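Local structure of N-terminal acetyltransferase B complex subunit MDM20 (Candida albicans, 5K04) at residues Q186-Y191 with S205-P210; E299-K304 with K308-A313; Y617-K622 with Y637-K642; I675-A680 with L694-G699. The protein probably serves as the non-catalytic, helical-repeat subunit of the NatB N-terminal acetyltransferase complex, holding the NAT3 subunit. One frame throughout, in Å; residues are numbered along the deposited sequence.

Interaction 1: residues Q186-Y191 with S205-P210; sequences QEIYVY and SGVTLP
Ile188, on helix 185-192, meets Val207 and Leu209 of the loop that links helix 197-204 to helix 213-225, and this small apolar patch is the whole of the contact. Its tight part is the meeting of Ile188 and Val207, which reach for each other tip to tip. The end methyl CD1 of Ile188 sits against both branches of Val207, 3.8 Å from CG1 and 3.9 Å from CG2, so it rests in the fork of the valine. The isoleucine gets there by an extended chain: CG1 stands anti to the carbonyl carbon (chi1 -65°) and CD1 continues outward with chi2 at 174°. Leu209 closes in more loosely, its CD1 lying 4.3 Å from Ile188 CD1.

Beyond this patch the loop side turns outward, with Thr208 and Pro210 exposed, whereas the helix side runs back into protein. Ile188 also packs on Leu215 of helix 213-225 and on Phe182. Two residues earlier, Gln186 touches Pro40 of the NAT3 subunit, and its OE1 accepts a hydrogen bond from the backbone N of Asn490, while Glu187 forms a salt bridge with Arg143.

No hydrogen bond joins the two segments. Contact between methyl groups alone carries little directional preference, which is consistent with shape and burial of apolar surface, not a fixed polar geometry, setting the fit of these two segments.

Interaction 2: residues E299-K304 with K308-A313; sequences ENYYQK and KLCCYA
Tyr301 and Tyr302, neighbours on helix 295-305, approach Cys311 of the short helix 311-315, and the contact is built mainly of sulfur-aromatic interactions. SG of Cys311 lies 3.8 Å from CE2 of Tyr301 and 3.9 Å from CD1 of Tyr302, so one sulfur is shared by two rings. It meets both obliquely, 70° off the normal of the Tyr301 ring and 62° off that of Tyr302. With SG anti to its backbone nitrogen (chi1 -169°), the thiol points from the second helix to where it touches both rings.

Van der Waals packing adds to this at the outer end of Tyr301, where the CA of Cys311 lies in the plane of that ring, at its edge, 3.9 Å from CE2. Separately, the distance from Tyr301 OH to Cys310 SG is 3.5 Å.

The polar ends of both tyrosines are engaged beyond the two segments: Tyr301 OH is hydrogen-bonded to Asp314 OD2, and Tyr302 OH to Asn343 OD1 of helix 337-346. Within segment 308-313, a type I turn from Lys308 to Cys311 is closed by the bond from Cys311 N to Lys308 O, 3.1 Å long. The same turn faces the NAT3 subunit, where Lys308 NZ bonds to the carbonyl of Arg86 and Cys310 packs on Tyr84; the Cys310 side chain is about 10 Å from bound coenzyme A.

A polarisable sulfur between two rings, whose hydroxyls are tied down elsewhere, implies a largely apolar joint with polar fastenings at its margins, close behind a surface that meets NAT3.

Interaction 3: residues Y617-K622 with Y637-K642; sequences YFNLLK and YNYLQK
Helices 608-625 and 630-643 form a helical hairpin, consistent with the TPR-like build of this family; their short segments pass 9.3 Å apart at the axes, with 132° between their N-to-C directions. The nearest CA atoms across the pair, those of Asn619 and Tyr637, are 6.8 Å apart.

Leu640 makes the apolar part of the contact. Its CG stands anti to the carbonyl carbon (chi1 -70°), which directs the isobutyl group at the first helix: CD1 lies 3.9 Å from Asn619 CB and 4.0 Å from the backbone N of Leu620. Its other methyl, CD2, comes within 4.4 Å of Leu620 CB, a looser touch. Leu640 also touches Leu616 and Ile623 of the same facing helix, and Leu691 of helix 686-695, while Leu620 packs on Val676 and Leu679 of helix 661-682, so a third and a fourth helix complete this buried core.

Polar chemistry enters through Asn619. Its amide nitrogen ND2 is hydrogen-bonded to the carbonyl O of Leu636, one residue before the second segment, which ties the side chain of one helix to the backbone of the other. Tyr639, whose ring also makes a cation-pi contact with Lys615, crosses this asparagine at about a right angle, with amide and ring planes 57° apart. The closest point of that crossing is Asn619 ND2 to Tyr639 CB, at 3.7 Å.

Interaction 4: residues I675-A680 with L694-G699; sequences IVKLLA and LVKPFG
A sparse, mainly apolar contact along a lysine chain joins helix 661-682 to the turn where helix 686-695 gives way to helix 698-703, in the C-terminal part of this all-helical protein. Its main element is Lys677 against Val695. The lysine runs out fully extended, with chi2, chi3 and chi4 all close to 180°, and so carries its far methylenes across to the turn. There CE lies 4.2 Å from CG2 of Val695, a contact of hydrocarbon with hydrocarbon although the residue ends in a charge. Val676, one residue earlier, also faces the turn, but its side chain comes no nearer than 4.8 Å.

The turn itself has its own order. Val695 to Phe698 make a type I beta turn, with Phe698 N bonded to Val695 O at 3.2 Å, and the Phe698 ring folds back so that one face lies beneath Val695 CA, which stands 3.8 Å above the plane over the ring centre. Val695 and Phe698 both pack on Ile673, an earlier residue of helix 661-682, and Phe698 also reaches Thr646 and Leu649 of helix 646-649.

At the solvent side, Lys677 NZ and Lys696 NZ are 4.5 Å apart, and Lys696 is exposed. No hydrogen bond bridges the segments. Two ammonium groups this close would probably repel if both are charged, with solvent likely to moderate the effect at the exposed end; what favours this approach is therefore probably the apolar packing, chiefly of the lysine stem on Val695.

Overall arrangement
The four contacts follow one another along the chain, none nested in another, and fall into two regions of a large subunit of helices and loops, without strands. Interactions 1 and 2 have centres 40 Å apart and do not touch; interaction 2 has several residues on the NAT3 subunit, interaction 1 only Gln186 of its helix segment. Interactions 3 and 4 lie on the opposite side of the chain's centre, at least 64 Å from the first two between centres, and no other chain of the assembly touches them. Their own centres are 13 Å apart, and they adjoin: Gln641 O packs 3.7 Å from Leu694 CD1, joining helices 630-643 and 686-695. Of these contacts, the two near NAT3 thus lie far from the two in the C-terminal part.

Interaction 1: residues Q186-Y191 with S205-P210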
# COMPACT_ATOMS: atom_id res chain seq x y z
N GLN A 186 26.44 5.40 -5.05
CA GLN A 186 25.87 4.53 -4.02
C GLN A 186 26.80 4.41 -2.81
O GLN A 186 26.35 4.48 -1.66
CB GLN A 186 25.57 3.14 -4.59
CG GLN A 186 24.52 3.13 -5.68
CD GLN A 186 23.11 3.38 -5.17
OE1 GLN A 186 22.86 3.51 -3.97
NE2 GLN A 186 22.16 3.44 -6.10
N GLU A 187 28.09 4.20 -3.07
CA GLU A 187 29.05 4.11 -1.97
C GLU A 187 29.12 5.43 -1.22
O GLU A 187 29.12 5.45 0.02
CB GLU A 187 30.44 3.72 -2.51
CG GLU A 187 30.45 2.48 -3.37
CD GLU A 187 31.83 2.12 -3.87
OE1 GLU A 187 32.75 2.95 -3.73
OE2 GLU A 187 32.00 0.99 -4.40
N ILE A 188 29.17 6.55 -1.95
CA ILE A 188 29.17 7.86 -1.31
C ILE A 188 27.91 8.04 -0.46
O ILE A 188 27.98 8.52 0.68
CB ILE A 188 29.31 8.96 -2.38
CG1 ILE A 188 30.68 8.87 -3.07
CG2 ILE A 188 29.10 10.33 -1.77
CD1 ILE A 188 30.87 9.83 -4.24
N TYR A 189 26.75 7.63 -0.99
CA TYR A 189 25.52 7.69 -0.22
C TYR A 189 25.68 6.97 1.13
O TYR A 189 25.37 7.54 2.18
CB TYR A 189 24.36 7.10 -1.04
CG TYR A 189 23.08 6.87 -0.25
CD1 TYR A 189 22.19 7.92 0.00
CD2 TYR A 189 22.76 5.60 0.25
CE1 TYR A 189 21.01 7.71 0.75
CE2 TYR A 189 21.58 5.38 0.97
CZ TYR A 189 20.72 6.44 1.23
OH TYR A 189 19.58 6.23 1.94
N VAL A 190 26.19 5.73 1.10
CA VAL A 190 26.31 4.95 2.34
C VAL A 190 27.15 5.70 3.35
O VAL A 190 26.79 5.79 4.53
CB VAL A 190 26.91 3.56 2.05
CG1 VAL A 190 27.14 2.80 3.37
CG2 VAL A 190 25.99 2.75 1.17
N TYR A 191 28.28 6.24 2.90
CA TYR A 191 29.17 7.01 3.76
C TYR A 191 28.42 8.14 4.45
O TYR A 191 28.55 8.34 5.66
CB TYR A 191 30.36 7.52 2.92
CG TYR A 191 31.48 8.13 3.71
CD1 TYR A 191 31.89 7.58 4.91
CD2 TYR A 191 32.16 9.25 3.26
CE1 TYR A 191 32.91 8.14 5.65
CE2 TYR A 191 33.20 9.82 3.99
CZ TYR A 191 33.57 9.26 5.18
OH TYR A 191 34.61 9.82 5.91
N SER A 205 31.59 18.27 -1.41
CA SER A 205 32.23 19.36 -2.15
C SER A 205 33.52 18.92 -2.83
O SER A 205 34.02 19.65 -3.69
CB SER A 205 32.55 20.53 -1.21
OG SER A 205 33.65 20.23 -0.37
N GLY A 206 34.08 17.77 -2.46
CA GLY A 206 35.30 17.30 -3.10
C GLY A 206 35.10 16.13 -4.05
O GLY A 206 36.06 15.61 -4.62
N VAL A 207 33.86 15.69 -4.22
CA VAL A 207 33.58 14.55 -5.07
C VAL A 207 33.85 14.92 -6.51
O VAL A 207 33.29 15.89 -7.03
CB VAL A 207 32.14 14.08 -4.88
CG1 VAL A 207 31.78 13.06 -5.95
CG2 VAL A 207 31.95 13.51 -3.50
N THR A 208 34.69 14.12 -7.19
CA THR A 208 34.94 14.32 -8.61
C THR A 208 33.90 13.64 -9.50
O THR A 208 33.61 14.14 -10.59
CB THR A 208 36.34 13.82 -8.97
OG1 THR A 208 36.60 12.56 -8.32
CG2 THR A 208 37.37 14.84 -8.53
N LEU A 209 33.34 12.52 -9.05
CA LEU A 209 32.26 11.87 -9.78
C LEU A 209 31.05 12.79 -9.88
O LEU A 209 30.74 13.53 -8.94
CB LEU A 209 31.84 10.58 -9.09
CG LEU A 209 32.89 9.51 -8.93
CD1 LEU A 209 32.36 8.43 -8.02
CD2 LEU A 209 33.19 8.95 -10.30
N PRO A 210 30.31 12.72 -10.98
CA PRO A 210 29.05 13.47 -11.06
C PRO A 210 28.07 12.97 -10.00
O PRO A 210 27.85 11.77 -9.85
CB PRO A 210 28.53 13.17 -12.47
CG PRO A 210 29.70 12.61 -13.23
CD PRO A 210 30.56 11.92 -12.20

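Interaction 2: residues E299-K304 with K308-A313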
# COMPACT_ATOMS: atom_id res chain seq x y z
N GLU A 299 -2.00 38.10 -7.78
CA GLU A 299 -2.81 38.44 -8.95
C GLU A 299 -2.12 38.01 -10.24
O GLU A 299 -2.78 37.53 -11.17
CB GLU A 299 -3.12 39.94 -8.95
CG GLU A 299 -4.12 40.37 -7.88
CD GLU A 299 -4.15 41.89 -7.64
OE1 GLU A 299 -3.43 42.62 -8.36
OE2 GLU A 299 -4.89 42.34 -6.74
N ASN A 300 -0.79 38.16 -10.32
CA ASN A 300 -0.07 37.81 -11.54
C ASN A 300 -0.05 36.30 -11.75
O ASN A 300 -0.16 35.83 -12.88
CB ASN A 300 1.35 38.39 -11.49
CG ASN A 300 2.29 37.80 -12.58
OD1 ASN A 300 2.27 38.25 -13.73
ND2 ASN A 300 3.12 36.82 -12.19
N TYR A 301 0.08 35.52 -10.67
CA TYR A 301 -0.01 34.07 -10.82
C TYR A 301 -1.40 33.67 -11.30
O TYR A 301 -1.53 32.84 -12.20
CB TYR A 301 0.32 33.35 -9.51
CG TYR A 301 0.12 31.86 -9.65
CD1 TYR A 301 1.13 31.04 -10.14
CD2 TYR A 301 -1.11 31.28 -9.33
CE1 TYR A 301 0.92 29.67 -10.30
CE2 TYR A 301 -1.32 29.92 -9.49
CZ TYR A 301 -0.31 29.12 -9.97
OH TYR A 301 -0.54 27.77 -10.12
N TYR A 302 -2.44 34.27 -10.71
CA TYR A 302 -3.81 33.92 -11.06
C TYR A 302 -4.12 34.25 -12.52
O TYR A 302 -4.82 33.49 -13.20
CB TYR A 302 -4.79 34.65 -10.12
CG TYR A 302 -6.25 34.49 -10.51
CD1 TYR A 302 -7.00 33.43 -10.04
CD2 TYR A 302 -6.87 35.39 -11.37
CE1 TYR A 302 -8.33 33.27 -10.39
CE2 TYR A 302 -8.21 35.24 -11.73
CZ TYR A 302 -8.93 34.18 -11.24
OH TYR A 302 -10.25 34.01 -11.59
N GLN A 303 -3.62 35.38 -13.01
CA GLN A 303 -3.91 35.77 -14.39
C GLN A 303 -3.27 34.82 -15.38
O GLN A 303 -3.82 34.58 -16.46
CB GLN A 303 -3.41 37.20 -14.66
CG GLN A 303 -4.17 38.29 -13.89
CD GLN A 303 -5.67 38.32 -14.19
OE1 GLN A 303 -6.10 38.00 -15.30
NE2 GLN A 303 -6.46 38.69 -13.19
N LYS A 304 -2.12 34.26 -15.02
CA LYS A 304 -1.43 33.32 -15.89
C LYS A 304 -1.98 31.91 -15.77
O LYS A 304 -1.92 31.15 -16.74
CB LYS A 304 0.06 33.35 -15.59
CG LYS A 304 0.71 34.68 -15.90
CD LYS A 304 2.20 34.68 -15.60
CE LYS A 304 2.87 35.86 -16.27
NZ LYS A 304 2.60 35.87 -17.75
N LYS A 308 -5.92 26.84 -15.42
CA LYS A 308 -5.27 25.58 -15.07
C LYS A 308 -5.83 25.05 -13.76
O LYS A 308 -6.02 25.80 -12.80
CB LYS A 308 -3.75 25.76 -14.96
CG LYS A 308 -3.13 26.48 -16.16
CD LYS A 308 -3.30 25.71 -17.47
CE LYS A 308 -2.48 26.35 -18.59
NZ LYS A 308 -2.44 25.56 -19.86
N LEU A 309 -6.07 23.75 -13.73
CA LEU A 309 -6.67 23.15 -12.54
C LEU A 309 -5.76 23.27 -11.32
O LEU A 309 -6.23 23.12 -10.19
CB LEU A 309 -7.02 21.70 -12.87
CG LEU A 309 -8.14 21.03 -12.07
CD1 LEU A 309 -9.47 21.77 -12.23
CD2 LEU A 309 -8.26 19.59 -12.51
N CYS A 310 -4.47 23.57 -11.52
CA CYS A 310 -3.53 23.72 -10.41
C CYS A 310 -3.74 25.00 -9.61
O CYS A 310 -3.34 25.03 -8.44
CB CYS A 310 -2.08 23.68 -10.93
SG CYS A 310 -1.53 25.01 -11.97
N CYS A 311 -4.39 26.03 -10.18
CA CYS A 311 -4.33 27.38 -9.62
C CYS A 311 -4.68 27.39 -8.13
O CYS A 311 -3.93 27.91 -7.30
CB CYS A 311 -5.25 28.33 -10.40
SG CYS A 311 -5.05 30.05 -10.01
N TYR A 312 -5.83 26.82 -7.78
CA TYR A 312 -6.32 26.88 -6.40
C TYR A 312 -5.34 26.24 -5.43
O TYR A 312 -5.04 26.82 -4.38
CB TYR A 312 -7.68 26.19 -6.28
CG TYR A 312 -8.12 26.07 -4.85
CD1 TYR A 312 -8.66 27.16 -4.17
CD2 TYR A 312 -8.01 24.88 -4.17
CE1 TYR A 312 -9.07 27.06 -2.85
CE2 TYR A 312 -8.42 24.76 -2.85
CZ TYR A 312 -8.94 25.86 -2.19
OH TYR A 312 -9.34 25.73 -0.88
N ALA A 313 -4.87 25.03 -5.75
CA ALA A 313 -3.98 24.32 -4.83
C ALA A 313 -2.66 25.07 -4.66
O ALA A 313 -2.08 25.07 -3.57
CB ALA A 313 -3.75 22.89 -5.31

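Interaction 3: residues Y617-K622 with Y637-K642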
# COMPACT_ATOMS: atom_id res chain seq x y z
N TYR A 617 -18.87 -16.49 20.78
CA TYR A 617 -17.74 -17.23 20.23
C TYR A 617 -16.83 -17.75 21.34
O TYR A 617 -16.51 -18.94 21.39
CB TYR A 617 -16.95 -16.37 19.26
CG TYR A 617 -17.34 -16.50 17.79
CD1 TYR A 617 -17.25 -17.72 17.12
CD2 TYR A 617 -17.74 -15.38 17.07
CE1 TYR A 617 -17.58 -17.82 15.76
CE2 TYR A 617 -18.06 -15.47 15.72
CZ TYR A 617 -17.99 -16.69 15.07
OH TYR A 617 -18.34 -16.76 13.74
N PHE A 618 -16.46 -16.88 22.27
CA PHE A 618 -15.52 -17.27 23.32
C PHE A 618 -16.07 -18.45 24.13
O PHE A 618 -15.36 -19.43 24.38
CB PHE A 618 -15.22 -16.07 24.23
CG PHE A 618 -14.33 -16.41 25.41
CD1 PHE A 618 -12.95 -16.47 25.26
CD2 PHE A 618 -14.88 -16.69 26.65
CE1 PHE A 618 -12.12 -16.79 26.33
CE2 PHE A 618 -14.06 -17.01 27.73
CZ PHE A 618 -12.67 -17.06 27.57
N ASN A 619 -17.34 -18.37 24.54
CA ASN A 619 -17.94 -19.46 25.29
C ASN A 619 -17.99 -20.74 24.46
O ASN A 619 -17.82 -21.84 25.00
CB ASN A 619 -19.35 -19.06 25.75
CG ASN A 619 -19.32 -18.00 26.84
OD1 ASN A 619 -18.39 -17.20 26.91
ND2 ASN A 619 -20.31 -18.03 27.71
N LEU A 620 -18.23 -20.59 23.15
CA LEU A 620 -18.36 -21.75 22.28
C LEU A 620 -17.03 -22.48 22.15
O LEU A 620 -16.97 -23.71 22.20
CB LEU A 620 -18.86 -21.31 20.91
CG LEU A 620 -18.93 -22.39 19.82
CD1 LEU A 620 -19.88 -23.51 20.23
CD2 LEU A 620 -19.33 -21.79 18.47
N LEU A 621 -15.94 -21.72 22.00
CA LEU A 621 -14.63 -22.31 21.79
C LEU A 621 -14.08 -22.91 23.07
O LEU A 621 -13.45 -23.97 23.05
CB LEU A 621 -13.68 -21.26 21.21
CG LEU A 621 -14.19 -20.65 19.90
CD1 LEU A 621 -13.42 -19.38 19.55
CD2 LEU A 621 -14.09 -21.65 18.77
N LYS A 622 -14.31 -22.23 24.21
CA LYS A 622 -13.85 -22.73 25.50
C LYS A 622 -14.48 -24.08 25.83
O LYS A 622 -13.80 -24.99 26.33
CB LYS A 622 -14.16 -21.70 26.60
CG LYS A 622 -12.93 -20.98 27.15
CD LYS A 622 -13.20 -20.34 28.51
CE LYS A 622 -12.45 -21.00 29.65
NZ LYS A 622 -11.09 -20.44 29.87
N TYR A 637 -21.97 -22.54 28.93
CA TYR A 637 -22.98 -23.06 28.02
C TYR A 637 -24.36 -22.45 28.29
O TYR A 637 -25.14 -22.25 27.35
CB TYR A 637 -23.03 -24.58 28.11
CG TYR A 637 -24.34 -25.16 27.63
CD1 TYR A 637 -24.67 -25.15 26.28
CD2 TYR A 637 -25.25 -25.71 28.53
CE1 TYR A 637 -25.86 -25.66 25.84
CE2 TYR A 637 -26.46 -26.23 28.09
CZ TYR A 637 -26.75 -26.21 26.74
OH TYR A 637 -27.93 -26.71 26.26
N ASN A 638 -24.67 -22.16 29.56
CA ASN A 638 -25.94 -21.53 29.90
C ASN A 638 -26.08 -20.17 29.21
O ASN A 638 -27.17 -19.82 28.75
CB ASN A 638 -26.07 -21.36 31.42
CG ASN A 638 -26.60 -22.62 32.13
OD1 ASN A 638 -27.10 -23.56 31.51
ND2 ASN A 638 -26.48 -22.63 33.45
N TYR A 639 -24.99 -19.40 29.13
CA TYR A 639 -25.07 -18.11 28.46
C TYR A 639 -25.38 -18.27 26.98
O TYR A 639 -26.17 -17.49 26.42
CB TYR A 639 -23.77 -17.33 28.67
CG TYR A 639 -23.90 -15.88 28.24
CD1 TYR A 639 -23.62 -15.49 26.93
CD2 TYR A 639 -24.28 -14.89 29.14
CE1 TYR A 639 -23.73 -14.16 26.53
CE2 TYR A 639 -24.40 -13.56 28.76
CZ TYR A 639 -24.13 -13.20 27.46
OH TYR A 639 -24.24 -11.88 27.08
N LEU A 640 -24.80 -19.28 26.33
CA LEU A 640 -25.15 -19.58 24.94
C LEU A 640 -26.62 -19.98 24.83
O LEU A 640 -27.33 -19.55 23.91
CB LEU A 640 -24.26 -20.69 24.38
CG LEU A 640 -22.78 -20.36 24.13
CD1 LEU A 640 -21.91 -21.61 24.27
CD2 LEU A 640 -22.58 -19.76 22.74
N GLN A 641 -27.11 -20.77 25.79
CA GLN A 641 -28.48 -21.25 25.74
C GLN A 641 -29.48 -20.10 25.86
O GLN A 641 -30.50 -20.07 25.16
CB GLN A 641 -28.69 -22.29 26.84
CG GLN A 641 -30.08 -22.88 26.93
CD GLN A 641 -30.11 -24.22 27.67
OE1 GLN A 641 -29.18 -24.55 28.41
NE2 GLN A 641 -31.16 -25.00 27.44
N LYS A 642 -29.21 -19.14 26.75
CA LYS A 642 -30.15 -18.05 26.98
C LYS A 642 -30.23 -17.11 25.79
O LYS A 642 -31.28 -16.50 25.55
CB LYS A 642 -29.74 -17.28 28.24
CG LYS A 642 -30.70 -17.40 29.41
CD LYS A 642 -30.64 -18.77 30.11
CE LYS A 642 -31.67 -18.86 31.25
NZ LYS A 642 -31.79 -20.23 31.85

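Interaction 4: residues I675-A680 with L694-G699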
# COMPACT_ATOMS: atom_id res chain seq x y z
N ILE A 675 -20.15 -22.41 12.22
CA ILE A 675 -19.09 -22.85 13.12
C ILE A 675 -19.66 -23.67 14.28
O ILE A 675 -19.07 -24.68 14.70
CB ILE A 675 -18.28 -21.63 13.59
CG1 ILE A 675 -17.53 -21.02 12.40
CG2 ILE A 675 -17.31 -21.96 14.72
CD1 ILE A 675 -16.90 -19.67 12.71
N VAL A 676 -20.83 -23.28 14.80
CA VAL A 676 -21.52 -24.11 15.78
C VAL A 676 -21.71 -25.52 15.24
O VAL A 676 -21.46 -26.52 15.93
CB VAL A 676 -22.87 -23.47 16.16
CG1 VAL A 676 -23.77 -24.49 16.86
CG2 VAL A 676 -22.67 -22.24 17.05
N LYS A 677 -22.15 -25.64 13.98
CA LYS A 677 -22.40 -26.95 13.40
C LYS A 677 -21.10 -27.71 13.18
O LYS A 677 -21.04 -28.92 13.41
CB LYS A 677 -23.18 -26.81 12.09
CG LYS A 677 -24.58 -26.27 12.33
CD LYS A 677 -25.38 -26.07 11.05
CE LYS A 677 -26.80 -25.67 11.40
NZ LYS A 677 -27.64 -25.47 10.19
N LEU A 678 -20.04 -27.01 12.76
CA LEU A 678 -18.76 -27.67 12.57
C LEU A 678 -18.26 -28.26 13.89
O LEU A 678 -17.85 -29.43 13.95
CB LEU A 678 -17.76 -26.68 11.98
CG LEU A 678 -16.37 -27.12 11.52
CD1 LEU A 678 -15.80 -26.11 10.57
CD2 LEU A 678 -15.44 -27.26 12.69
N LEU A 679 -18.30 -27.47 14.96
CA LEU A 679 -17.83 -27.94 16.26
C LEU A 679 -18.72 -29.04 16.82
O LEU A 679 -18.23 -29.96 17.47
CB LEU A 679 -17.73 -26.77 17.23
CG LEU A 679 -16.59 -25.80 16.87
CD1 LEU A 679 -16.69 -24.52 17.67
CD2 LEU A 679 -15.24 -26.48 17.10
N ALA A 680 -20.03 -28.96 16.58
CA ALA A 680 -20.92 -30.02 17.02
C ALA A 680 -20.52 -31.37 16.43
O ALA A 680 -20.62 -32.40 17.10
CB ALA A 680 -22.36 -29.69 16.65
N LEU A 694 -31.12 -25.24 18.88
CA LEU A 694 -31.58 -23.88 19.13
C LEU A 694 -31.47 -23.00 17.88
O LEU A 694 -32.30 -22.11 17.68
CB LEU A 694 -30.77 -23.25 20.26
CG LEU A 694 -31.18 -23.63 21.68
CD1 LEU A 694 -30.33 -22.87 22.69
CD2 LEU A 694 -32.64 -23.30 21.89
N VAL A 695 -30.45 -23.23 17.04
CA VAL A 695 -30.26 -22.41 15.85
C VAL A 695 -31.18 -22.81 14.71
O VAL A 695 -31.34 -22.03 13.76
CB VAL A 695 -28.80 -22.45 15.37
CG1 VAL A 695 -27.84 -22.04 16.50
CG2 VAL A 695 -28.44 -23.82 14.82
N LYS A 696 -31.80 -24.00 14.79
CA LYS A 696 -32.68 -24.49 13.73
C LYS A 696 -33.77 -23.52 13.29
O LYS A 696 -33.97 -23.36 12.08
CB LYS A 696 -33.30 -25.83 14.19
CG LYS A 696 -32.55 -27.05 13.69
CD LYS A 696 -32.34 -26.95 12.18
CE LYS A 696 -31.57 -28.14 11.61
NZ LYS A 696 -31.34 -28.00 10.14
N PRO A 697 -34.52 -22.85 14.18
CA PRO A 697 -35.62 -21.99 13.71
C PRO A 697 -35.21 -20.58 13.30
O PRO A 697 -36.09 -19.79 12.93
CB PRO A 697 -36.55 -21.94 14.93
CG PRO A 697 -35.63 -22.04 16.09
CD PRO A 697 -34.52 -22.97 15.65
N PHE A 698 -33.91 -20.24 13.35
CA PHE A 698 -33.48 -18.88 13.06
C PHE A 698 -33.94 -18.43 11.68
O PHE A 698 -34.45 -17.32 11.51
CB PHE A 698 -31.95 -18.77 13.16
CG PHE A 698 -31.42 -18.74 14.57
CD1 PHE A 698 -32.27 -18.84 15.66
CD2 PHE A 698 -30.07 -18.61 14.81
CE1 PHE A 698 -31.78 -18.79 16.95
CE2 PHE A 698 -29.57 -18.57 16.09
CZ PHE A 698 -30.43 -18.66 17.16
N GLY A 699 -33.73 -19.29 10.67
CA GLY A 699 -34.07 -18.90 9.31
C GLY A 699 -35.54 -18.58 9.17
O GLY A 699 -35.91 -17.53 8.63